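PDB 6N7M: uncharacterized protein from Peptoclostridium difficile, which is of unknown function but is probably made with a signal sequence, consistent with export, and folds in its modelled part as a helical hairpin. Local coordinates for residues A[35-38]-A[39-43]; A[66-69]-A[70-74]; A[76-79]-A[80-84]. All blocks are in the same frame, centred on the assembly; numbering follows the deposited sequence.

The three contacts lie on a hairpin of two helices, 37-51 and 62-82, running antiparallel. Contact 1 starts the first helix; contacts 2 and 3 follow each other along the second, their centres about 14 Å apart. Contact 1 sits beside both, about 14 Å from the centre of contact 2 and about 11 Å from that of contact 3. His43 CD2 meets Met72 CE of contact 2 at 3.2 Å. Toward contact 3, the backbone Tyr37 O lies 3.4 Å from Leu76 CD1, and Tyr40 CB packs 3.9 Å from Ile79 CD1. The beginning of one helix is thus held against the middle and end of the other.

Contact 1: residues A[35-38]-A[39-43]; sequences YTYE and EYAKH
Tyr35 and Tyr40 close a hydrophobic staple around the start of helix 37-51, and inside it Thr36 and Glu39 form a capping box. The two tyrosines are the residue before the N-cap and the fourth residue of the helix. They meet edge to face: Tyr40 CD1 stands over the centre of the Tyr35 ring, its nearest atom there being Tyr35 CD2 at 3.5 Å, with the ring planes 58° apart. Glu39 CB lies at the edge of the Tyr35 ring, in its plane. Further along, Tyr35 OH reaches over one face of the His43 imidazole, 3.9 Å from His43 CG, although the two rings themselves barely overlap.

The capping box is reciprocal. Thr36 OG1 accepts the amide of Glu39 (Glu39 N to Thr36 OG1, 3.0 Å), a fairly straight bond; Thr36 OG1 can face the first turn because it sits between the backbone N and the carbonyl carbon (chi1 68°). In return Thr36 N donates to Glu39 OE1 at 3.1 Å, arriving from above the carboxylate plane. The carboxylate is brought back over the N-terminus by a chain that leaves beside its own backbone N and then runs extended. A negative group here would be expected to interact favourably with the helix dipole. The first regular turns follow, with Tyr40 N bonded to Thr36 O and Lys42 N to Glu38 O.

Around this shell, the loop residues Ile86 and Pro89 pack on Tyr35, Ile86 also touches Tyr40, and Lys88 lies against Glu39. Tyr40 OH makes a weak hydrogen bond to Glu75 on helix 62-82. On the side of the first turn that faces helix 62-82, Ala41 N bonds to Tyr37 O at 2.8 Å, beside Leu76.

Contact 2: residues A[66-69]-A[70-74]; sequences EETI and KKMEQ
Ile69 and Glu73 meet one turn apart, where the methyl CG2 of Ile69 lies 3.7 Å from Glu73 OE2. The branch that makes this touch points along the helix toward its C-terminal end, since CG2 is anti to the backbone N of Ile69. The glutamate chain crosses it at a slant, and its CG rests 3.4 Å from Ile69 O, the carbonyl that also accepts Glu73 N (2.9 Å).

Beside them Thr68 and Met72, present as selenomethionine, meet chiefly through the threonine carbonyl. Met72 CG presses on Thr68 O at 3.2 Å, and the selenium then passes the threonine methyl, 4.1 Å from Thr68 CG2 to Met72 SE. The bend at chi3 (69°) carries the terminal methyl away from Thr68. Both pairs follow the i to i+4 spacing of an alpha-helix, here the middle of helix 62-82. Ile69 and Met72 are buried against helix 37-51, where both touch Leu47. Thr68 takes a different position: its hydroxyl turns back to bond with Asp64 O, and the residue also packs on Met87 of the second subunit.

The opposite side of the turn is looser and faces solvent. Glu66, Glu67, Lys70 and Lys71 are exposed there, held together mainly by the backbone bonds Lys70 N to Glu66 O and Lys71 N to Glu67 O. Lys71 CB lies 3.4 Å from Thr68 O, and a bend at chi3 (65°) curls the chain back, bringing Lys71 CE to 4.2 Å from Thr68 CG2. Glu73, between the two environments, has a long, weak ion pair with Lys48 of helix 37-51.

Contact 3: residues A[76-79]-A[80-84]; sequences LEKI and KTEGL
Helix 62-82 comes to its end as Lys78 O accepts two amides, Glu82 N at 2.8 Å and Leu84 N at 3.2 Å, which approach from opposite faces of the carbonyl plane while Gly83 turns into left-handed backbone angles (phi 68°). The bond from Leu84 N is almost straight at the hydrogen (171°), whereas Gly83 N gives only a weak one to Ile79 O. Gly83 CA also makes a CH...O contact with Ile79 O. One residue earlier the regular i to i+4 pattern still holds, with Thr81 N bonded to Glu77 O.

The reversal folds Leu84 back onto the last turn, a glycine-terminated helix end in which an apolar residue beyond the glycine covers the helix. Leu84 CB lies 3.9 Å from Lys78 CB, and its CD2 branch touches the same carbon, so the leucine covers the root of the lysine rather than its charged end. Ile79 CG1, held beside the Ile79 backbone N (chi1 -67°), meets the leucine at its backbone, 3.6 Å from Leu84 O.

Lys78 and Glu82 run side by side and point the same way, with Glu82 OE1 3.8 Å from Lys78 CG. The touch is made along the methylenes: the ammonium stays 5.4 Å from the carboxylate, measured from Lys78 NZ to Glu82 OE1, so any attraction between the charges would act at a distance.

Past the turn, Gly83 O is hydrogen-bonded by Lys85 NZ. The inner side of this helix end faces the start of helix 37-51, where Leu76 packs on Tyr40 and Lys80 lies against Tyr37.

Contact 1: residues A[35-38]-A[39-43]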
loop_
_atom_site.group_PDB
_atom_site.type_symbol
_atom_site.label_atom_id
_atom_site.label_comp_id
_atom_site.label_asym_id
_atom_site.label_seq_id
_atom_site.Cartn_x
_atom_site.Cartn_y
_atom_site.Cartn_z
ATOM N N TYR A 35 -6.129 0.527 -6.892
ATOM C CA TYR A 35 -5.291 0.349 -8.095
ATOM C C TYR A 35 -6.101 -0.025 -9.330
ATOM O O TYR A 35 -7.104 -0.771 -9.210
ATOM C CB TYR A 35 -4.310 -0.802 -7.893
ATOM C CG TYR A 35 -3.112 -0.477 -7.044
ATOM C CD1 TYR A 35 -2.038 0.188 -7.600
ATOM C CD2 TYR A 35 -3.037 -0.864 -5.719
ATOM C CE1 TYR A 35 -0.880 0.433 -6.889
ATOM C CE2 TYR A 35 -1.899 -0.594 -4.977
ATOM C CZ TYR A 35 -0.822 0.059 -5.564
ATOM O OH TYR A 35 0.309 0.333 -4.867
ATOM N N THR A 36 -5.572 0.396 -10.462
ATOM C CA THR A 36 -6.075 -0.073 -11.778
ATOM C C THR A 36 -5.236 -1.315 -12.066
ATOM O O THR A 36 -4.218 -1.519 -11.394
ATOM C CB THR A 36 -5.922 0.946 -12.916
ATOM O OG1 THR A 36 -4.546 1.147 -13.236
ATOM C CG2 THR A 36 -6.521 2.300 -12.594
ATOM N N TYR A 37 -5.683 -2.127 -13.010
ATOM C CA TYR A 37 -4.909 -3.323 -13.381
ATOM C C TYR A 37 -3.510 -2.865 -13.807
ATOM O O TYR A 37 -2.499 -3.450 -13.361
ATOM C CB TYR A 37 -5.652 -4.070 -14.486
ATOM C CG TYR A 37 -4.942 -5.323 -14.903
ATOM C CD1 TYR A 37 -3.872 -5.288 -15.764
ATOM C CD2 TYR A 37 -5.307 -6.537 -14.353
ATOM C CE1 TYR A 37 -3.206 -6.448 -16.121
ATOM C CE2 TYR A 37 -4.643 -7.708 -14.687
ATOM C CZ TYR A 37 -3.588 -7.658 -15.571
ATOM O OH TYR A 37 -2.934 -8.810 -15.872
ATOM N N GLU A 38 -3.447 -1.845 -14.665
ATOM C CA GLU A 38 -2.136 -1.372 -15.194
ATOM C C GLU A 38 -1.228 -0.892 -14.060
ATOM O O GLU A 38 -0.028 -1.209 -14.108
ATOM C CB GLU A 38 -2.343 -0.244 -16.196
ATOM C CG GLU A 38 -1.071 0.420 -16.684
ATOM C CD GLU A 38 -1.281 1.324 -17.890
ATOM O OE1 GLU A 38 -2.158 1.019 -18.728
ATOM O OE2 GLU A 38 -0.596 2.352 -17.965
ATOM N N GLU A 39 -1.781 -0.112 -13.133
ATOM C CA GLU A 39 -0.992 0.436 -12.013
ATOM C C GLU A 39 -0.455 -0.699 -11.148
ATOM O O GLU A 39 0.730 -0.648 -10.768
ATOM C CB GLU A 39 -1.857 1.370 -11.176
ATOM C CG GLU A 39 -2.120 2.719 -11.800
ATOM C CD GLU A 39 -3.108 3.569 -11.005
ATOM O OE1 GLU A 39 -3.863 3.004 -10.129
ATOM O OE2 GLU A 39 -3.147 4.784 -11.250
ATOM N N TYR A 40 -1.285 -1.697 -10.866
ATOM C CA TYR A 40 -0.838 -2.771 -9.962
ATOM C C TYR A 40 0.159 -3.677 -10.674
ATOM O O TYR A 40 1.122 -4.157 -10.036
ATOM C CB TYR A 40 -2.037 -3.533 -9.439
ATOM C CG TYR A 40 -1.749 -4.314 -8.191
ATOM C CD1 TYR A 40 -1.370 -3.685 -7.016
ATOM C CD2 TYR A 40 -1.891 -5.692 -8.169
ATOM C CE1 TYR A 40 -1.101 -4.400 -5.867
ATOM C CE2 TYR A 40 -1.642 -6.424 -7.023
ATOM C CZ TYR A 40 -1.258 -5.778 -5.861
ATOM O OH TYR A 40 -1.037 -6.475 -4.712
ATOM N N ALA A 41 -0.055 -3.882 -11.967
ATOM C CA ALA A 41 0.910 -4.693 -12.745
ATOM C C ALA A 41 2.267 -3.980 -12.697
ATOM O O ALA A 41 3.280 -4.665 -12.516
ATOM C CB ALA A 41 0.427 -4.871 -14.162
ATOM N N LYS A 42 2.261 -2.639 -12.791
ATOM C CA LYS A 42 3.544 -1.877 -12.781
ATOM C C LYS A 42 4.195 -1.980 -11.401
ATOM O O LYS A 42 5.460 -2.118 -11.320
ATOM C CB LYS A 42 3.322 -0.414 -13.137
ATOM C CG LYS A 42 4.606 0.370 -13.365
ATOM C CD LYS A 42 4.374 1.856 -13.640
ATOM C CE LYS A 42 3.575 2.144 -14.891
ATOM N NZ LYS A 42 3.290 3.594 -15.014
ATOM N N HIS A 43 3.376 -1.878 -10.360
ATOM C CA HIS A 43 3.872 -1.964 -8.966
ATOM C C HIS A 43 4.551 -3.322 -8.743
ATOM O O HIS A 43 5.697 -3.360 -8.162
ATOM C CB HIS A 43 2.727 -1.637 -7.993
ATOM C CG HIS A 43 3.075 -1.876 -6.575
ATOM N ND1 HIS A 43 3.989 -1.099 -5.900
ATOM C CD2 HIS A 43 2.650 -2.803 -5.700
ATOM C CE1 HIS A 43 4.151 -1.575 -4.688
ATOM N NE2 HIS A 43 3.328 -2.597 -4.537
#

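Contact 2: residues A[66-69]-A[70-74]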
loop_
_atom_site.group_PDB
_atom_site.type_symbol
_atom_site.label_atom_id
_atom_site.label_comp_id
_atom_site.label_asym_id
_atom_site.label_seq_id
_atom_site.Cartn_x
_atom_site.Cartn_y
_atom_site.Cartn_z
ATOM N N GLU A 66 9.368 -13.598 -2.575
ATOM C CA GLU A 66 8.898 -14.290 -3.801
ATOM C C GLU A 66 7.474 -14.794 -3.590
ATOM O O GLU A 66 6.710 -14.716 -4.538
ATOM C CB GLU A 66 9.873 -15.397 -4.190
ATOM C CG GLU A 66 11.221 -14.828 -4.621
ATOM C CD GLU A 66 12.220 -15.839 -5.157
ATOM O OE1 GLU A 66 11.792 -16.945 -5.546
ATOM O OE2 GLU A 66 13.419 -15.516 -5.174
ATOM N N GLU A 67 7.151 -15.259 -2.373
ATOM C CA GLU A 67 5.793 -15.728 -2.000
ATOM C C GLU A 67 4.801 -14.561 -2.044
ATOM O O GLU A 67 3.651 -14.759 -2.522
ATOM C CB GLU A 67 5.829 -16.327 -0.601
ATOM C CG GLU A 67 4.545 -17.004 -0.188
ATOM C CD GLU A 67 4.536 -17.436 1.271
ATOM O OE1 GLU A 67 5.216 -16.762 2.091
ATOM O OE2 GLU A 67 3.884 -18.458 1.590
ATOM N N THR A 68 5.192 -13.407 -1.496
ATOM C CA THR A 68 4.338 -12.186 -1.527
ATOM C C THR A 68 4.088 -11.759 -2.985
ATOM O O THR A 68 2.958 -11.417 -3.293
ATOM C CB THR A 68 4.980 -11.062 -0.690
ATOM O OG1 THR A 68 4.994 -11.506 0.663
ATOM C CG2 THR A 68 4.277 -9.723 -0.773
ATOM N N ILE A 69 5.122 -11.733 -3.833
ATOM C CA ILE A 69 4.943 -11.375 -5.268
ATOM C C ILE A 69 3.950 -12.362 -5.923
ATOM O O ILE A 69 3.056 -11.891 -6.669
ATOM C CB ILE A 69 6.317 -11.317 -5.956
ATOM C CG1 ILE A 69 7.094 -10.098 -5.446
ATOM C CG2 ILE A 69 6.160 -11.305 -7.465
ATOM C CD1 ILE A 69 8.524 -9.998 -5.932
ATOM N N LYS A 70 4.042 -13.654 -5.596
ATOM C CA LYS A 70 3.111 -14.653 -6.185
ATOM C C LYS A 70 1.689 -14.283 -5.790
ATOM O O LYS A 70 0.830 -14.316 -6.658
ATOM C CB LYS A 70 3.436 -16.089 -5.764
ATOM C CG LYS A 70 4.599 -16.728 -6.517
ATOM C CD LYS A 70 4.854 -18.181 -6.125
ATOM C CE LYS A 70 5.758 -18.896 -7.113
ATOM N NZ LYS A 70 5.817 -20.358 -6.870
ATOM N N LYS A 71 1.466 -13.972 -4.510
ATOM C CA LYS A 71 0.143 -13.571 -3.978
ATOM C C LYS A 71 -0.320 -12.312 -4.718
ATOM O O LYS A 71 -1.488 -12.250 -5.078
ATOM C CB LYS A 71 0.237 -13.330 -2.470
ATOM C CG LYS A 71 -0.989 -12.707 -1.816
ATOM C CD LYS A 71 -0.726 -12.178 -0.412
ATOM C CE LYS A 71 0.257 -11.024 -0.367
ATOM N NZ LYS A 71 0.360 -10.434 0.989
HETATM N N MSE A 72 0.571 -11.347 -4.934
HETATM C CA MSE A 72 0.135 -10.115 -5.636
HETATM C C MSE A 72 -0.293 -10.439 -7.075
HETATM O O MSE A 72 -1.257 -9.825 -7.555
HETATM C CB MSE A 72 1.247 -9.060 -5.539
HETATM C CG MSE A 72 1.584 -8.696 -4.146
HETATM SE SE MSE A 72 3.153 -7.550 -4.123
HETATM C CE MSE A 72 2.451 -5.923 -4.922
ATOM N N GLU A 73 0.425 -11.330 -7.766
ATOM C CA GLU A 73 0.031 -11.732 -9.144
ATOM C C GLU A 73 -1.384 -12.344 -9.138
ATOM O O GLU A 73 -2.140 -12.092 -10.112
ATOM C CB GLU A 73 1.082 -12.670 -9.734
ATOM C CG GLU A 73 2.398 -11.994 -10.007
ATOM C CD GLU A 73 3.556 -12.943 -10.273
ATOM O OE1 GLU A 73 3.376 -14.162 -10.088
ATOM O OE2 GLU A 73 4.632 -12.459 -10.644
ATOM N N GLN A 74 -1.738 -13.106 -8.095
ATOM C CA GLN A 74 -3.104 -13.679 -7.982
ATOM C C GLN A 74 -4.112 -12.543 -7.777
ATOM O O GLN A 74 -5.194 -12.599 -8.385
ATOM C CB GLN A 74 -3.210 -14.673 -6.825
ATOM C CG GLN A 74 -2.373 -15.931 -7.028
ATOM C CD GLN A 74 -2.375 -16.783 -5.782
ATOM O OE1 GLN A 74 -2.744 -16.334 -4.697
ATOM N NE2 GLN A 74 -1.943 -18.021 -5.915
#

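Contact 3: residues A[76-79]-A[80-84]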
loop_
_atom_site.group_PDB
_atom_site.type_symbol
_atom_site.label_atom_id
_atom_site.label_comp_id
_atom_site.label_asym_id
_atom_site.label_seq_id
_atom_site.Cartn_x
_atom_site.Cartn_y
_atom_site.Cartn_z
ATOM N N LEU A 76 -3.738 -9.423 -8.787
ATOM C CA LEU A 76 -3.791 -8.650 -10.050
ATOM C C LEU A 76 -4.845 -9.262 -10.967
ATOM O O LEU A 76 -5.633 -8.525 -11.542
ATOM C CB LEU A 76 -2.421 -8.687 -10.732
ATOM C CG LEU A 76 -2.337 -8.006 -12.084
ATOM C CD1 LEU A 76 -2.575 -6.516 -11.986
ATOM C CD2 LEU A 76 -1.019 -8.303 -12.757
ATOM N N GLU A 77 -4.823 -10.588 -11.115
ATOM C CA GLU A 77 -5.789 -11.288 -11.996
ATOM C C GLU A 77 -7.196 -11.090 -11.430
ATOM O O GLU A 77 -8.125 -10.946 -12.232
ATOM C CB GLU A 77 -5.400 -12.762 -12.134
ATOM C CG GLU A 77 -6.219 -13.504 -13.161
ATOM C CD GLU A 77 -6.127 -12.936 -14.563
ATOM O OE1 GLU A 77 -5.450 -11.911 -14.733
ATOM O OE2 GLU A 77 -6.750 -13.514 -15.481
ATOM N N LYS A 78 -7.347 -11.032 -10.108
ATOM C CA LYS A 78 -8.695 -10.820 -9.506
ATOM C C LYS A 78 -9.187 -9.405 -9.832
ATOM O O LYS A 78 -10.400 -9.184 -9.841
ATOM C CB LYS A 78 -8.708 -11.144 -8.019
ATOM C CG LYS A 78 -8.659 -12.637 -7.681
ATOM C CD LYS A 78 -8.563 -12.848 -6.187
ATOM C CE LYS A 78 -8.277 -14.279 -5.789
ATOM N NZ LYS A 78 -7.882 -14.354 -4.363
ATOM N N ILE A 79 -8.289 -8.451 -10.042
ATOM C CA ILE A 79 -8.735 -7.085 -10.450
ATOM C C ILE A 79 -9.479 -7.213 -11.784
ATOM O O ILE A 79 -10.565 -6.712 -11.884
ATOM C CB ILE A 79 -7.548 -6.101 -10.571
ATOM C CG1 ILE A 79 -6.898 -5.806 -9.225
ATOM C CG2 ILE A 79 -7.963 -4.840 -11.272
ATOM C CD1 ILE A 79 -5.700 -4.878 -9.355
ATOM N N LYS A 80 -8.913 -7.967 -12.731
ATOM C CA LYS A 80 -9.507 -8.189 -14.062
ATOM C C LYS A 80 -10.758 -9.099 -13.994
ATOM O O LYS A 80 -11.755 -8.781 -14.648
ATOM C CB LYS A 80 -8.443 -8.866 -14.924
ATOM C CG LYS A 80 -8.850 -9.183 -16.342
ATOM C CD LYS A 80 -7.755 -9.896 -17.121
ATOM C CE LYS A 80 -8.162 -10.135 -18.553
ATOM N NZ LYS A 80 -7.133 -10.867 -19.326
ATOM N N THR A 81 -10.669 -10.219 -13.281
ATOM C CA THR A 81 -11.746 -11.252 -13.261
ATOM C C THR A 81 -12.808 -11.065 -12.182
ATOM O O THR A 81 -13.880 -11.724 -12.323
ATOM C CB THR A 81 -11.153 -12.661 -13.120
ATOM O OG1 THR A 81 -10.569 -12.765 -11.822
ATOM C CG2 THR A 81 -10.133 -12.972 -14.189
ATOM N N GLU A 82 -12.573 -10.252 -11.159
ATOM C CA GLU A 82 -13.572 -10.098 -10.063
ATOM C C GLU A 82 -13.754 -8.626 -9.674
ATOM O O GLU A 82 -14.536 -8.345 -8.765
ATOM C CB GLU A 82 -13.155 -10.924 -8.835
ATOM C CG GLU A 82 -13.045 -12.415 -9.129
ATOM C CD GLU A 82 -12.738 -13.314 -7.945
ATOM O OE1 GLU A 82 -12.390 -12.775 -6.868
ATOM O OE2 GLU A 82 -12.846 -14.555 -8.108
ATOM N N GLY A 83 -13.042 -7.697 -10.310
ATOM C CA GLY A 83 -13.185 -6.278 -9.913
ATOM C C GLY A 83 -12.633 -6.029 -8.523
ATOM O O GLY A 83 -13.126 -5.107 -7.809
ATOM N N LEU A 84 -11.671 -6.841 -8.107
ATOM C CA LEU A 84 -11.040 -6.660 -6.770
ATOM C C LEU A 84 -10.488 -5.232 -6.630
ATOM O O LEU A 84 -9.872 -4.705 -7.564
ATOM C CB LEU A 84 -9.947 -7.716 -6.564
ATOM C CG LEU A 84 -9.211 -7.616 -5.228
ATOM C CD1 LEU A 84 -10.141 -7.924 -4.064
ATOM C CD2 LEU A 84 -8.007 -8.519 -5.179
#